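Local coordinates for protein similar to yteR (Bacilus subtilis) (Clostridium acetobutylicum, PDB 4WU0) that probably hydrolyses unsaturated rhamnogalacturonan fragments of pectin, as a glycoside hydrolase of family GH105 related to YteR, at residues Ala98-Arg103 / Ala140-Glu145; Ala294-Ile299 / Tyr356-Leu361; Asn300-Glu305 / Leu313-Tyr318. All blocks are in the same frame, centred on the assembly; numbering follows the deposited sequence.

Contact 1: residues Ala98-Arg103 / Ala140-Glu145; sequences ALINLR and AKYVKE
Tyr-142 OH rests 3.7 Å from Arg-103 CB and makes no hydrogen bond across the segments; it is hydrogen-bonded to Arg-96 NH1, earlier in helix 93-108. The contact joins two helices of the (alpha/alpha)6 barrel expected of this six-hairpin family. The short axes of 98-103 and 140-145 stay 11.8 Å apart and run at 124° to each other. The Tyr-142 ring spans most of that gap and Arg-103 meets it. Tyr-142 points its CG away from its backbone N (chi1 -173°), and this sends the ring straight out from helix 129-146.

No hydrogen bond joins the two segments. Arg-103 supplies most of the cover from its side. Its CB sits over one face of the Tyr-142 ring in a CH-pi contact, 4.0 Å from the centroid. The aliphatic chain then bends at chi2 and runs across the tyrosine. Its CD lies over the same face, toward the rim. The guanidinium is turned 73° from the ring plane, so this is not a stack. Its charge is engaged elsewhere, in salt bridges to Asp-107 and Glu-151. These two acids probably fix how the arginine chain lies over the ring.

Leu-99 meets the tyrosine next to the arginine. Its O approaches Tyr-142 CE2 obliquely while also accepting the helical bond from Arg-103 N. Leu-99 also packs on Phe-138 and Phe-146, and Phe-146 meets the Tyr-142 ring as well. Ile-100 touches only lightly, at the hydroxyl end. The apolar approach of Leu-99 CB to Tyr-142 CE2 is 4.1 Å.

Contact 2: residues Ala294-Ile299 / Tyr356-Leu361; sequences AYKGLI and YEYETL
Tyr-295 and Tyr-358 lay their rings on each other where helix 288-302 meets the C-terminal helix 345-360. This is the tight part of the contact. The rings form an offset stack, with centroids 4.2 Å apart and planes at 19°. Tyr-295 CD2 sits over the centre of the Tyr-358 ring, 3.4 Å from Tyr-358 CD1. In return, Tyr-358 CB stands almost on the normal of the Tyr-295 ring, a CH-pi contact of 3.8 Å to the centroid. Both tyrosines hold CG opposite the backbone N (chi1 -180° and 178°), which sends each ring toward the other helix. Their long axes cross at about a right angle, so the two hydroxyls part company.

The outer side, at the Tyr-358 hydroxyl, is loose and wet. Lys-296 only skirts it, with CG 4.2 Å from Tyr-358 OH. A water in the plane of the Tyr-358 ring binds that OH at 2.8 Å and has a weak bond to Lys-296 NZ. At the other end of the stack, a second water links the Tyr-295 hydroxyl to Glu-359, donating to OE2 at 2.7 Å. Ser-355 also bonds Tyr-295 OH, and Ser-5 bonds the other carboxylate oxygen of Glu-359.

No direct hydrogen bond or salt bridge crosses between the segments. Cohesion therefore rests on ring-on-ring dispersion, with water carrying the polar links at the margins.

Contact 3: residues Asn300-Glu305 / Leu313-Tyr318; sequences NEFILE and LNKICY
Asn-314 N donates to Phe-302 O at 2.7 Å. This bond belongs to a beta hairpin of strands 303-305 and 311-317, in a small antiparallel sheet that strand 340-341 completes. It is nearly straight, 163° at the hydrogen, and lies in the carbonyl plane. Phe-302 is the last residue of helix 288-302, so its carbonyl marks the passage from helix to strand. Leu-313 CA adds a CA-H...O contact to the same oxygen. Next along, Ile-303 and Leu-313 form an antiparallel non-hydrogen-bonded pair. The ladder continues with backbone bonding between Leu-304 and Asn-312.

The apolar contacts centre on Leu-313. Its CG is opposite the backbone N (chi1 -178°), and the branch CD1 reaches the helix-to-strand junction. There it touches Phe-302 CB and Ile-303 CD1, each at 3.7 Å. Helices 345-360 and 4-14 pack against Ile-303 and Leu-313, through Phe-351 and Met-8.

The Phe-302 ring packs on helix 264-279, at Ala-264 and Ser-267, and also meets the facing segment. Glu-301 CB of its own segment lies over the centre of one face. From across the contact, the backbone O of Asn-314 and Lys-315 CB approach the ring obliquely.

The exposed margin is thinner. Leu-304 lies beside Asn-314 there. Lys-315, in left-handed backbone geometry (phi 70°), sets its CB against the phenylalanine and leads its amine away. Lys-315 CB is 3.7 Å from Phe-302 CD1.

How the contacts relate
All three contacts are only partly buried, with centres 17 to 18 Å from the centre of the chain. Contacts 2 and 3 are neighbours and share helix 288-302: contact 2 uses its body, and contact 3 its end and the strand that follows. They touch where Leu-298 O packs on Ile-303 CG1. Contact 1 joins other helices, with its centre about 30 Å from that of contact 2 and on the opposite side of the chain's centre from contact 3. Contacts 1 and 2 pair helices through tyrosine rings, one under an arginine chain and one under a second ring. Contact 3 alone has a direct hydrogen bond across its segments, as befits a hairpin.

Contact 1: residues Ala98-Arg103 / Ala140-Glu145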
# COMPACT_ATOMS: atom_id res chain seq x y z
N ALA A 98 -19.93 -1.90 -9.85
CA ALA A 98 -19.23 -2.13 -8.58
C ALA A 98 -18.43 -0.90 -8.18
O ALA A 98 -18.40 -0.51 -7.00
CB ALA A 98 -18.33 -3.38 -8.69
N LEU A 99 -17.82 -0.25 -9.15
CA LEU A 99 -17.06 0.97 -8.91
C LEU A 99 -17.96 2.10 -8.42
O LEU A 99 -17.58 2.85 -7.53
CB LEU A 99 -16.29 1.37 -10.17
CG LEU A 99 -14.99 0.56 -10.36
CD1 LEU A 99 -14.48 0.65 -11.79
CD2 LEU A 99 -13.94 1.06 -9.37
N ILE A 100 -19.15 2.20 -9.01
CA ILE A 100 -20.12 3.20 -8.57
C ILE A 100 -20.48 2.94 -7.11
O ILE A 100 -20.60 3.88 -6.32
CB ILE A 100 -21.38 3.18 -9.46
CG1 ILE A 100 -21.04 3.79 -10.82
CG2 ILE A 100 -22.54 3.93 -8.80
CD1 ILE A 100 -22.00 3.38 -11.92
N ASN A 101 -20.63 1.67 -6.75
CA ASN A 101 -20.98 1.34 -5.37
C ASN A 101 -19.87 1.73 -4.40
O ASN A 101 -20.15 2.26 -3.33
CB ASN A 101 -21.33 -0.16 -5.24
CG ASN A 101 -22.64 -0.51 -5.92
OD1 ASN A 101 -23.56 0.32 -6.00
ND2 ASN A 101 -22.74 -1.75 -6.41
N LEU A 102 -18.61 1.50 -4.77
CA LEU A 102 -17.52 1.89 -3.91
C LEU A 102 -17.41 3.41 -3.82
O LEU A 102 -17.18 3.95 -2.74
CB LEU A 102 -16.19 1.33 -4.43
CG LEU A 102 -16.07 -0.19 -4.37
CD1 LEU A 102 -14.79 -0.62 -5.10
CD2 LEU A 102 -16.05 -0.72 -2.93
N ARG A 103 -17.59 4.10 -4.94
CA ARG A 103 -17.49 5.55 -4.94
C ARG A 103 -18.53 6.19 -4.02
O ARG A 103 -18.28 7.24 -3.43
CB ARG A 103 -17.62 6.08 -6.38
CG ARG A 103 -17.74 7.58 -6.49
CD ARG A 103 -16.50 8.30 -6.03
NE ARG A 103 -16.62 9.73 -6.19
CZ ARG A 103 -17.29 10.53 -5.36
NH1 ARG A 103 -17.89 10.01 -4.28
NH2 ARG A 103 -17.35 11.83 -5.57
N ALA A 140 -8.13 8.90 -6.16
CA ALA A 140 -7.40 9.55 -7.24
C ALA A 140 -7.50 8.80 -8.56
O ALA A 140 -7.71 9.40 -9.62
CB ALA A 140 -5.92 9.74 -6.85
N LYS A 141 -7.31 7.48 -8.52
CA LYS A 141 -7.44 6.68 -9.73
C LYS A 141 -8.86 6.75 -10.28
O LYS A 141 -9.06 6.80 -11.49
CB LYS A 141 -6.99 5.24 -9.47
CG LYS A 141 -5.49 5.18 -9.13
CD LYS A 141 -5.04 3.80 -8.75
CE LYS A 141 -3.51 3.74 -8.66
NZ LYS A 141 -2.85 3.91 -10.00
N TYR A 142 -9.85 6.77 -9.40
CA TYR A 142 -11.23 6.84 -9.82
C TYR A 142 -11.49 8.18 -10.52
O TYR A 142 -12.11 8.23 -11.58
CB TYR A 142 -12.16 6.70 -8.61
CG TYR A 142 -13.62 6.60 -8.98
CD1 TYR A 142 -14.36 7.74 -9.21
CD2 TYR A 142 -14.24 5.37 -9.12
CE1 TYR A 142 -15.69 7.66 -9.57
CE2 TYR A 142 -15.55 5.29 -9.46
CZ TYR A 142 -16.27 6.43 -9.71
OH TYR A 142 -17.60 6.32 -10.06
N VAL A 143 -11.01 9.26 -9.91
CA VAL A 143 -11.25 10.60 -10.49
C VAL A 143 -10.59 10.73 -11.85
O VAL A 143 -11.16 11.33 -12.76
CB VAL A 143 -10.73 11.70 -9.53
CG1 VAL A 143 -10.73 13.09 -10.19
CG2 VAL A 143 -11.55 11.69 -8.25
N LYS A 144 -9.38 10.20 -11.99
CA LYS A 144 -8.67 10.20 -13.27
C LYS A 144 -9.53 9.59 -14.37
O LYS A 144 -9.59 10.10 -15.48
CB LYS A 144 -7.35 9.42 -13.14
CG LYS A 144 -6.49 9.32 -14.43
CD LYS A 144 -6.00 10.70 -14.84
CE LYS A 144 -4.84 10.65 -15.83
NZ LYS A 144 -5.15 9.83 -17.02
N GLU A 145 -10.23 8.51 -14.04
CA GLU A 145 -11.03 7.80 -15.03
C GLU A 145 -12.44 8.34 -15.23
O GLU A 145 -12.94 8.38 -16.37
CB GLU A 145 -11.08 6.30 -14.67
CG GLU A 145 -11.77 5.40 -15.70
CD GLU A 145 -11.01 5.28 -17.03
OE1 GLU A 145 -9.77 5.51 -17.05
OE2 GLU A 145 -11.66 4.97 -18.05

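Contact 2: residues Ala294-Ile299 / Tyr356-Leu361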
# COMPACT_ATOMS: atom_id res chain seq x y z
N ALA A 294 18.85 -2.15 -3.49
CA ALA A 294 17.82 -2.47 -2.52
C ALA A 294 16.90 -3.57 -3.06
O ALA A 294 16.51 -4.48 -2.32
CB ALA A 294 17.00 -1.22 -2.13
N TYR A 295 16.55 -3.48 -4.34
CA TYR A 295 15.78 -4.52 -4.98
C TYR A 295 16.48 -5.87 -4.88
O TYR A 295 15.86 -6.87 -4.52
CB TYR A 295 15.50 -4.22 -6.46
CG TYR A 295 14.69 -5.33 -7.06
CD1 TYR A 295 13.34 -5.46 -6.80
CD2 TYR A 295 15.29 -6.30 -7.85
CE1 TYR A 295 12.61 -6.51 -7.31
CE2 TYR A 295 14.56 -7.36 -8.36
CZ TYR A 295 13.22 -7.46 -8.09
OH TYR A 295 12.51 -8.51 -8.63
N LYS A 296 17.76 -5.92 -5.22
CA LYS A 296 18.49 -7.17 -5.11
C LYS A 296 18.52 -7.67 -3.66
O LYS A 296 18.50 -8.87 -3.39
CB LYS A 296 19.89 -7.01 -5.70
CG LYS A 296 19.85 -7.07 -7.23
CD LYS A 296 21.21 -7.10 -7.86
CE LYS A 296 21.91 -5.80 -7.59
NZ LYS A 296 23.20 -5.67 -8.33
N GLY A 297 18.51 -6.73 -2.71
CA GLY A 297 18.40 -7.07 -1.31
C GLY A 297 17.11 -7.77 -0.96
O GLY A 297 17.08 -8.65 -0.11
N LEU A 298 16.01 -7.39 -1.60
CA LEU A 298 14.76 -8.11 -1.38
C LEU A 298 14.91 -9.60 -1.75
O LEU A 298 14.43 -10.49 -1.05
CB LEU A 298 13.65 -7.51 -2.24
CG LEU A 298 13.30 -6.05 -2.09
CD1 LEU A 298 12.24 -5.70 -3.11
CD2 LEU A 298 12.79 -5.79 -0.70
N ILE A 299 15.52 -9.86 -2.88
CA ILE A 299 15.71 -11.23 -3.35
C ILE A 299 16.60 -11.98 -2.37
O ILE A 299 16.31 -13.13 -1.98
CB ILE A 299 16.38 -11.27 -4.73
CG1 ILE A 299 15.59 -10.45 -5.76
CG2 ILE A 299 16.58 -12.70 -5.22
CD1 ILE A 299 14.18 -10.89 -5.97
N TYR A 356 8.38 -5.44 -11.29
CA TYR A 356 8.01 -4.84 -12.56
C TYR A 356 8.81 -3.55 -12.77
O TYR A 356 9.35 -3.32 -13.85
CB TYR A 356 6.51 -4.57 -12.61
CG TYR A 356 6.07 -3.77 -13.81
CD1 TYR A 356 5.88 -4.38 -15.03
CD2 TYR A 356 5.87 -2.40 -13.72
CE1 TYR A 356 5.50 -3.65 -16.15
CE2 TYR A 356 5.49 -1.66 -14.84
CZ TYR A 356 5.30 -2.30 -16.04
OH TYR A 356 4.91 -1.58 -17.15
N GLU A 357 8.91 -2.72 -11.73
CA GLU A 357 9.63 -1.44 -11.89
C GLU A 357 11.12 -1.67 -12.11
O GLU A 357 11.75 -0.97 -12.88
CB GLU A 357 9.45 -0.55 -10.67
CG GLU A 357 8.05 0.04 -10.52
CD GLU A 357 7.73 1.15 -11.52
OE1 GLU A 357 8.65 1.77 -12.10
OE2 GLU A 357 6.52 1.39 -11.74
N TYR A 358 11.69 -2.63 -11.39
CA TYR A 358 13.10 -2.96 -11.55
C TYR A 358 13.40 -3.42 -12.97
O TYR A 358 14.35 -2.96 -13.60
CB TYR A 358 13.49 -4.07 -10.58
CG TYR A 358 14.93 -4.51 -10.71
CD1 TYR A 358 15.93 -3.83 -10.07
CD2 TYR A 358 15.26 -5.63 -11.47
CE1 TYR A 358 17.25 -4.24 -10.18
CE2 TYR A 358 16.57 -6.03 -11.59
CZ TYR A 358 17.55 -5.34 -10.93
OH TYR A 358 18.88 -5.73 -11.04
N GLU A 359 12.56 -4.32 -13.46
CA GLU A 359 12.74 -4.84 -14.80
C GLU A 359 12.62 -3.73 -15.82
O GLU A 359 13.36 -3.69 -16.80
CB GLU A 359 11.70 -5.93 -15.06
CG GLU A 359 11.93 -7.18 -14.21
CD GLU A 359 10.68 -7.99 -13.96
OE1 GLU A 359 9.65 -7.77 -14.64
OE2 GLU A 359 10.71 -8.84 -13.04
N THR A 360 11.71 -2.80 -15.58
CA THR A 360 11.48 -1.71 -16.52
C THR A 360 12.72 -0.82 -16.57
O THR A 360 13.11 -0.34 -17.63
CB THR A 360 10.24 -0.90 -16.13
OG1 THR A 360 9.09 -1.74 -16.14
CG2 THR A 360 10.03 0.27 -17.08
N LEU A 361 13.33 -0.59 -15.41
CA LEU A 361 14.57 0.18 -15.34
C LEU A 361 15.71 -0.53 -16.07
O LEU A 361 16.42 0.12 -16.85
CB LEU A 361 14.97 0.42 -13.87
CG LEU A 361 16.32 1.10 -13.64
CD1 LEU A 361 16.36 2.52 -14.25
CD2 LEU A 361 16.65 1.13 -12.16
OXT LEU A 361 15.97 -1.73 -15.90
O HOH W 1 12.92 -8.94 -11.46
O HOH W 2 21.24 -4.40 -10.41

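Contact 3: residues Asn300-Glu305 / Leu313-Tyr318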
# COMPACT_ATOMS: atom_id res chain seq x y z
N ASN A 300 17.73 -11.36 -2.02
CA ASN A 300 18.68 -12.01 -1.12
C ASN A 300 18.06 -12.36 0.24
O ASN A 300 18.26 -13.45 0.77
CB ASN A 300 19.91 -11.11 -0.90
CG ASN A 300 20.75 -10.95 -2.14
OD1 ASN A 300 20.72 -11.78 -3.04
ND2 ASN A 300 21.53 -9.87 -2.18
N GLU A 301 17.31 -11.43 0.82
CA GLU A 301 16.81 -11.63 2.18
C GLU A 301 15.53 -12.44 2.25
O GLU A 301 15.27 -13.12 3.25
CB GLU A 301 16.55 -10.29 2.85
CG GLU A 301 17.77 -9.42 3.02
CD GLU A 301 18.89 -10.08 3.81
OE1 GLU A 301 18.59 -10.74 4.82
OE2 GLU A 301 20.06 -9.92 3.43
N PHE A 302 14.69 -12.33 1.22
CA PHE A 302 13.29 -12.76 1.36
C PHE A 302 12.82 -13.86 0.40
O PHE A 302 11.77 -14.45 0.62
CB PHE A 302 12.37 -11.57 1.26
CG PHE A 302 12.68 -10.45 2.23
CD1 PHE A 302 12.80 -10.69 3.58
CD2 PHE A 302 12.82 -9.16 1.77
CE1 PHE A 302 13.06 -9.66 4.44
CE2 PHE A 302 13.09 -8.13 2.64
CZ PHE A 302 13.19 -8.37 3.97
N ILE A 303 13.55 -14.10 -0.69
CA ILE A 303 13.14 -15.09 -1.67
C ILE A 303 13.90 -16.41 -1.50
O ILE A 303 15.12 -16.43 -1.41
CB ILE A 303 13.36 -14.55 -3.12
CG1 ILE A 303 12.48 -13.34 -3.39
CG2 ILE A 303 13.12 -15.63 -4.16
CD1 ILE A 303 11.01 -13.63 -3.50
N LEU A 304 13.16 -17.52 -1.50
CA LEU A 304 13.73 -18.85 -1.54
C LEU A 304 13.02 -19.66 -2.63
O LEU A 304 11.78 -19.66 -2.71
CB LEU A 304 13.56 -19.58 -0.20
CG LEU A 304 14.42 -19.12 0.99
CD1 LEU A 304 14.04 -19.91 2.26
CD2 LEU A 304 15.91 -19.28 0.68
N GLU A 305 13.82 -20.37 -3.41
CA GLU A 305 13.30 -21.27 -4.43
C GLU A 305 12.80 -22.58 -3.81
O GLU A 305 13.48 -23.18 -2.99
CB GLU A 305 14.40 -21.57 -5.47
CG GLU A 305 13.96 -22.45 -6.61
CD GLU A 305 15.09 -22.72 -7.60
OE1 GLU A 305 16.26 -22.50 -7.23
OE2 GLU A 305 14.80 -23.16 -8.73
N LEU A 313 8.05 -16.02 -1.00
CA LEU A 313 8.44 -14.77 -0.38
C LEU A 313 8.26 -14.91 1.13
O LEU A 313 7.18 -15.17 1.61
CB LEU A 313 7.60 -13.60 -0.89
CG LEU A 313 7.95 -12.21 -0.34
CD1 LEU A 313 9.29 -11.74 -0.82
CD2 LEU A 313 6.88 -11.20 -0.75
N ASN A 314 9.35 -14.73 1.86
CA ASN A 314 9.36 -14.93 3.30
C ASN A 314 9.43 -13.62 4.08
O ASN A 314 9.75 -12.58 3.52
CB ASN A 314 10.60 -15.76 3.65
CG ASN A 314 10.64 -17.13 2.97
OD1 ASN A 314 11.51 -17.43 2.14
ND2 ASN A 314 9.74 -17.98 3.37
N LYS A 315 9.19 -13.72 5.38
CA LYS A 315 9.42 -12.66 6.37
C LYS A 315 8.47 -11.49 6.23
O LYS A 315 8.86 -10.32 6.34
CB LYS A 315 10.87 -12.17 6.34
CG LYS A 315 11.93 -13.28 6.26
CD LYS A 315 11.82 -14.28 7.43
CE LYS A 315 12.92 -15.33 7.31
NZ LYS A 315 12.89 -16.30 8.44
N ILE A 316 7.19 -11.83 6.08
CA ILE A 316 6.16 -10.81 5.93
C ILE A 316 5.36 -10.68 7.22
O ILE A 316 4.88 -11.66 7.76
CB ILE A 316 5.20 -11.18 4.79
CG1 ILE A 316 5.97 -11.41 3.47
CG2 ILE A 316 4.12 -10.14 4.66
CD1 ILE A 316 5.19 -12.25 2.50
N CYS A 317 5.23 -9.47 7.73
CA CYS A 317 4.39 -9.27 8.91
C CYS A 317 2.94 -9.52 8.50
O CYS A 317 2.43 -8.83 7.63
CB CYS A 317 4.53 -7.84 9.43
SG CYS A 317 3.37 -7.52 10.80
N TYR A 318 2.27 -10.48 9.12
CA TYR A 318 0.94 -10.85 8.65
C TYR A 318 -0.09 -9.71 8.79
O TYR A 318 -0.92 -9.48 7.90
CB TYR A 318 0.45 -12.12 9.35
CG TYR A 318 -0.97 -12.50 9.01
CD1 TYR A 318 -1.34 -12.79 7.69
CD2 TYR A 318 -1.95 -12.54 9.99
CE1 TYR A 318 -2.65 -13.11 7.39
CE2 TYR A 318 -3.25 -12.88 9.69
CZ TYR A 318 -3.59 -13.16 8.39
OH TYR A 318 -4.90 -13.49 8.09